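Local coordinates for protein novel antigen receptor (Ginglymostoma cirratum, PDB 4Q97) that probably recognises antigen as a shark heavy-chain-type antibody (IgNAR), of which this is the constant domain C1, at residues P7-S18 and Q30-P40. Numbering follows the deposited sequence.
Sequences PPSPPIVSLLHS and QLVCLISGYYP
Ile-12 and Ser-36 open an antiparallel ladder in which each donates to the other: Ile-12 N reaches Ser-36 O at 2.6 Å and Ser-36 N returns to Ile-12 O at 2.9 Å. The same double exchange recurs at Ser-14 with Leu-34, Leu-16 with Val-32 and Ser-18 with Gln-30. A water bridges Ile-12 O to Ser-36 OG, 2.9 Å from the latter, so this small polar side chain extends the backbone network. Before Ile-12, where Pro-10 and Pro-11 have no N-H to offer, pairing resumes as a single bridge between Ser-9 and Tyr-39. Ser-9 adds a side-chain bond: with chi1 at 69°, OG sits between its backbone N and carbonyl carbon and donates to Gly-37 O over 2.7 Å. Gly-37, with phi positive at 87°, and Tyr-38 both face Phe-71, forming a G1 beta bulge at a corner of the chain. At these angles a CB would jam against Ser-36 O and point toward segment 7-18, so a residue lacking one fits.

The packing divides by face. Val-13, Leu-15, Leu-31, Cys-33 and Ile-35 point inward, toward strands 89-96 and 101-108, and apolar side chains suit that interior. Leu-15 CD1 lies 4.2 Å from Cys-33 CB, while Leu-31 CD2 comes within 3.5 Å of His-17 CB, the imidazole leading away. Pro-11 CB touches Ile-35 CG2, 3.4 Å off, and Tyr-38 CB; the proline and tyrosine side chains cross at about a right angle. On the other face, Ser-14, Ser-18, Gln-30 and Leu-34 pack against the second subunit. Cys-33 SG, anti to its backbone nitrogen (chi1 -176°), forms the disulfide with Cys-92 tying the two sheets together, the hallmark of the immunoglobulin fold; the pairing of strands A and B in a four-stranded sheet fits a C1-set domain.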
loop_
_atom_site.group_PDB
_atom_site.type_symbol
_atom_site.label_atom_id
_atom_site.label_comp_id
_atom_site.label_asym_id
_atom_site.label_seq_id
_atom_site.Cartn_x
_atom_site.Cartn_y
_atom_site.Cartn_z
ATOM N N PRO A 7 12.078 17.902 -12.849
ATOM C CA PRO A 7 13.142 17.704 -11.868
ATOM C C PRO A 7 13.031 16.301 -11.282
ATOM O O PRO A 7 11.932 15.890 -10.894
ATOM C CB PRO A 7 12.830 18.743 -10.783
ATOM C CG PRO A 7 12.014 19.785 -11.463
ATOM C CD PRO A 7 11.239 19.072 -12.534
ATOM N N PRO A 8 14.147 15.551 -11.254
ATOM C CA PRO A 8 14.160 14.302 -10.499
ATOM C C PRO A 8 13.789 14.568 -9.039
ATOM O O PRO A 8 14.240 15.558 -8.454
ATOM C CB PRO A 8 15.624 13.843 -10.592
ATOM C CG PRO A 8 16.392 15.045 -11.046
ATOM C CD PRO A 8 15.441 15.805 -11.911
ATOM N N SER A 9 12.949 13.712 -8.469
ATOM C CA SER A 9 12.572 13.862 -7.070
ATOM C C SER A 9 12.667 12.535 -6.318
ATOM O O SER A 9 12.285 11.488 -6.852
ATOM C CB SER A 9 11.175 14.473 -6.943
ATOM O OG SER A 9 10.181 13.568 -7.375
ATOM N N PRO A 10 13.183 12.575 -5.076
ATOM C CA PRO A 10 13.383 11.353 -4.304
ATOM C C PRO A 10 12.063 10.792 -3.771
ATOM O O PRO A 10 11.166 11.562 -3.429
ATOM C CB PRO A 10 14.291 11.811 -3.156
ATOM C CG PRO A 10 13.965 13.250 -2.968
ATOM C CD PRO A 10 13.556 13.783 -4.312
ATOM N N PRO A 11 11.947 9.452 -3.694
ATOM C CA PRO A 11 10.695 8.838 -3.255
ATOM C C PRO A 11 10.367 9.197 -1.815
ATOM O O PRO A 11 11.269 9.340 -0.986
ATOM C CB PRO A 11 10.978 7.337 -3.374
ATOM C CG PRO A 11 12.454 7.214 -3.249
ATOM C CD PRO A 11 13.016 8.453 -3.887
ATOM N N ILE A 12 9.084 9.381 -1.527
ATOM C CA ILE A 12 8.641 9.454 -0.145
ATOM C C ILE A 12 8.344 8.021 0.267
ATOM O O ILE A 12 7.620 7.301 -0.426
ATOM C CB ILE A 12 7.413 10.370 0.032
ATOM C CG1 ILE A 12 7.716 11.772 -0.522
ATOM C CG2 ILE A 12 6.999 10.434 1.499
ATOM C CD1 ILE A 12 6.500 12.684 -0.602
ATOM N N VAL A 13 8.935 7.615 1.383
ATOM C CA VAL A 13 8.918 6.231 1.832
ATOM C C VAL A 13 8.189 6.122 3.159
ATOM O O VAL A 13 8.460 6.866 4.098
ATOM C CB VAL A 13 10.354 5.689 1.992
ATOM C CG1 VAL A 13 10.358 4.310 2.645
ATOM C CG2 VAL A 13 11.047 5.664 0.640
ATOM N N SER A 14 7.259 5.185 3.229
ATOM C CA SER A 14 6.453 5.032 4.413
ATOM C C SER A 14 6.119 3.554 4.598
ATOM O O SER A 14 5.583 2.902 3.692
ATOM C CB SER A 14 5.213 5.910 4.268
ATOM O OG SER A 14 4.225 5.608 5.221
ATOM N N LEU A 15 6.497 3.026 5.761
ATOM C CA LEU A 15 6.239 1.637 6.107
ATOM C C LEU A 15 5.034 1.554 7.038
ATOM O O LEU A 15 4.977 2.239 8.066
ATOM C CB LEU A 15 7.454 1.010 6.784
ATOM C CG LEU A 15 7.548 -0.492 6.554
ATOM C CD1 LEU A 15 8.771 -0.849 5.751
ATOM C CD2 LEU A 15 7.611 -1.240 7.859
ATOM N N LEU A 16 4.070 0.719 6.666
ATOM C CA LEU A 16 2.821 0.621 7.411
ATOM C C LEU A 16 2.483 -0.834 7.712
ATOM O O LEU A 16 2.797 -1.728 6.925
ATOM C CB LEU A 16 1.673 1.278 6.630
ATOM C CG LEU A 16 1.967 2.621 5.958
ATOM C CD1 LEU A 16 0.903 2.973 4.924
ATOM C CD2 LEU A 16 2.127 3.728 6.991
ATOM N N HIS A 17 1.838 -1.059 8.853
ATOM C CA HIS A 17 1.434 -2.405 9.240
ATOM C C HIS A 17 -0.079 -2.490 9.368
ATOM O O HIS A 17 -0.738 -1.510 9.718
ATOM C CB HIS A 17 2.100 -2.810 10.560
ATOM C CG HIS A 17 1.332 -2.396 11.779
ATOM N ND1 HIS A 17 0.979 -1.087 12.031
ATOM C CD2 HIS A 17 0.843 -3.122 12.813
ATOM C CE1 HIS A 17 0.300 -1.024 13.162
ATOM N NE2 HIS A 17 0.212 -2.245 13.661
ATOM N N SER A 18 -0.622 -3.659 9.061
ATOM C CA SER A 18 -1.990 -3.980 9.448
ATOM C C SER A 18 -2.049 -5.393 10.008
ATOM O O SER A 18 -1.460 -6.324 9.447
ATOM C CB SER A 18 -2.965 -3.823 8.279
ATOM O OG SER A 18 -2.640 -4.701 7.215
ATOM N N GLN A 30 0.592 -8.126 7.617
ATOM C CA GLN A 30 0.874 -7.453 6.352
ATOM C C GLN A 30 1.590 -6.129 6.582
ATOM O O GLN A 30 1.124 -5.269 7.342
ATOM C CB GLN A 30 -0.417 -7.236 5.550
ATOM C CG GLN A 30 -0.216 -6.793 4.105
ATOM C CD GLN A 30 -0.092 -7.948 3.126
ATOM O OE1 GLN A 30 0.115 -9.104 3.525
ATOM N NE2 GLN A 30 -0.223 -7.634 1.836
ATOM N N LEU A 31 2.739 -5.993 5.928
ATOM C CA LEU A 31 3.501 -4.755 5.937
ATOM C C LEU A 31 3.496 -4.161 4.544
ATOM O O LEU A 31 3.648 -4.878 3.556
ATOM C CB LEU A 31 4.939 -4.989 6.398
ATOM C CG LEU A 31 5.182 -5.570 7.788
ATOM C CD1 LEU A 31 6.664 -5.497 8.112
ATOM C CD2 LEU A 31 4.375 -4.848 8.854
ATOM N N VAL A 32 3.308 -2.848 4.474
ATOM C CA VAL A 32 3.312 -2.139 3.207
ATOM C C VAL A 32 4.451 -1.126 3.202
ATOM O O VAL A 32 4.501 -0.220 4.040
ATOM C CB VAL A 32 1.968 -1.421 2.937
ATOM C CG1 VAL A 32 2.026 -0.640 1.629
ATOM C CG2 VAL A 32 0.821 -2.418 2.900
ATOM N N CYS A 33 5.371 -1.293 2.261
ATOM C CA CYS A 33 6.361 -0.258 2.011
ATOM C C CYS A 33 5.856 0.639 0.882
ATOM O O CYS A 33 5.986 0.312 -0.298
ATOM C CB CYS A 33 7.726 -0.869 1.689
ATOM S SG CYS A 33 9.053 0.335 1.477
ATOM N N LEU A 34 5.255 1.762 1.265
ATOM C CA LEU A 34 4.771 2.736 0.302
ATOM C C LEU A 34 5.873 3.662 -0.174
ATOM O O LEU A 34 6.531 4.319 0.633
ATOM C CB LEU A 34 3.644 3.573 0.884
ATOM C CG LEU A 34 2.893 4.287 -0.228
ATOM C CD1 LEU A 34 2.196 3.272 -1.124
ATOM C CD2 LEU A 34 1.907 5.246 0.390
ATOM N N ILE A 35 6.042 3.711 -1.492
ATOM C CA ILE A 35 7.063 4.512 -2.157
ATOM C C ILE A 35 6.376 5.404 -3.195
ATOM O O ILE A 35 5.971 4.927 -4.256
ATOM C CB ILE A 35 8.073 3.614 -2.903
ATOM C CG1 ILE A 35 8.569 2.472 -2.011
ATOM C CG2 ILE A 35 9.229 4.454 -3.427
ATOM C CD1 ILE A 35 9.199 1.319 -2.774
ATOM N N SER A 36 6.266 6.695 -2.898
ATOM C CA SER A 36 5.502 7.613 -3.744
ATOM C C SER A 36 6.247 8.911 -4.010
ATOM O O SER A 36 7.034 9.363 -3.181
ATOM C CB SER A 36 4.163 7.929 -3.075
ATOM O OG SER A 36 4.370 8.433 -1.773
ATOM N N GLY A 37 5.994 9.515 -5.164
ATOM C CA GLY A 37 6.482 10.865 -5.442
ATOM C C GLY A 37 7.877 10.935 -6.023
ATOM O O GLY A 37 8.563 11.960 -5.903
ATOM N N TYR A 38 8.292 9.849 -6.665
ATOM C CA TYR A 38 9.612 9.782 -7.268
ATOM C C TYR A 38 9.554 9.882 -8.790
ATOM O O TYR A 38 8.613 9.399 -9.432
ATOM C CB TYR A 38 10.354 8.515 -6.822
ATOM C CG TYR A 38 9.659 7.225 -7.192
ATOM C CD1 TYR A 38 10.002 6.541 -8.352
ATOM C CD2 TYR A 38 8.662 6.685 -6.380
ATOM C CE1 TYR A 38 9.366 5.359 -8.700
ATOM C CE2 TYR A 38 8.021 5.501 -6.723
ATOM C CZ TYR A 38 8.375 4.847 -7.887
ATOM O OH TYR A 38 7.752 3.672 -8.241
ATOM N N TYR A 39 10.566 10.539 -9.346
ATOM C CA TYR A 39 10.752 10.659 -10.785
ATOM C C TYR A 39 12.257 10.680 -11.047
ATOM O O TYR A 39 12.980 11.402 -10.354
ATOM C CB TYR A 39 10.112 11.947 -11.319
ATOM C CG TYR A 39 10.130 12.031 -12.827
ATOM C CD1 TYR A 39 9.047 11.584 -13.576
ATOM C CD2 TYR A 39 11.241 12.531 -13.509
ATOM C CE1 TYR A 39 9.061 11.641 -14.957
ATOM C CE2 TYR A 39 11.266 12.586 -14.894
ATOM C CZ TYR A 39 10.169 12.141 -15.610
ATOM O OH TYR A 39 10.166 12.196 -16.982
ATOM N N PRO A 40 12.748 9.879 -12.021
ATOM C CA PRO A 40 12.102 8.869 -12.874
ATOM C C PRO A 40 11.624 7.645 -12.085
ATOM O O PRO A 40 11.722 7.628 -10.858
ATOM C CB PRO A 40 13.225 8.457 -13.838
ATOM C CG PRO A 40 14.193 9.584 -13.816
ATOM C CD PRO A 40 14.160 10.064 -12.400
HETATM O O HOH W 1 4.750 7.146 0.834
#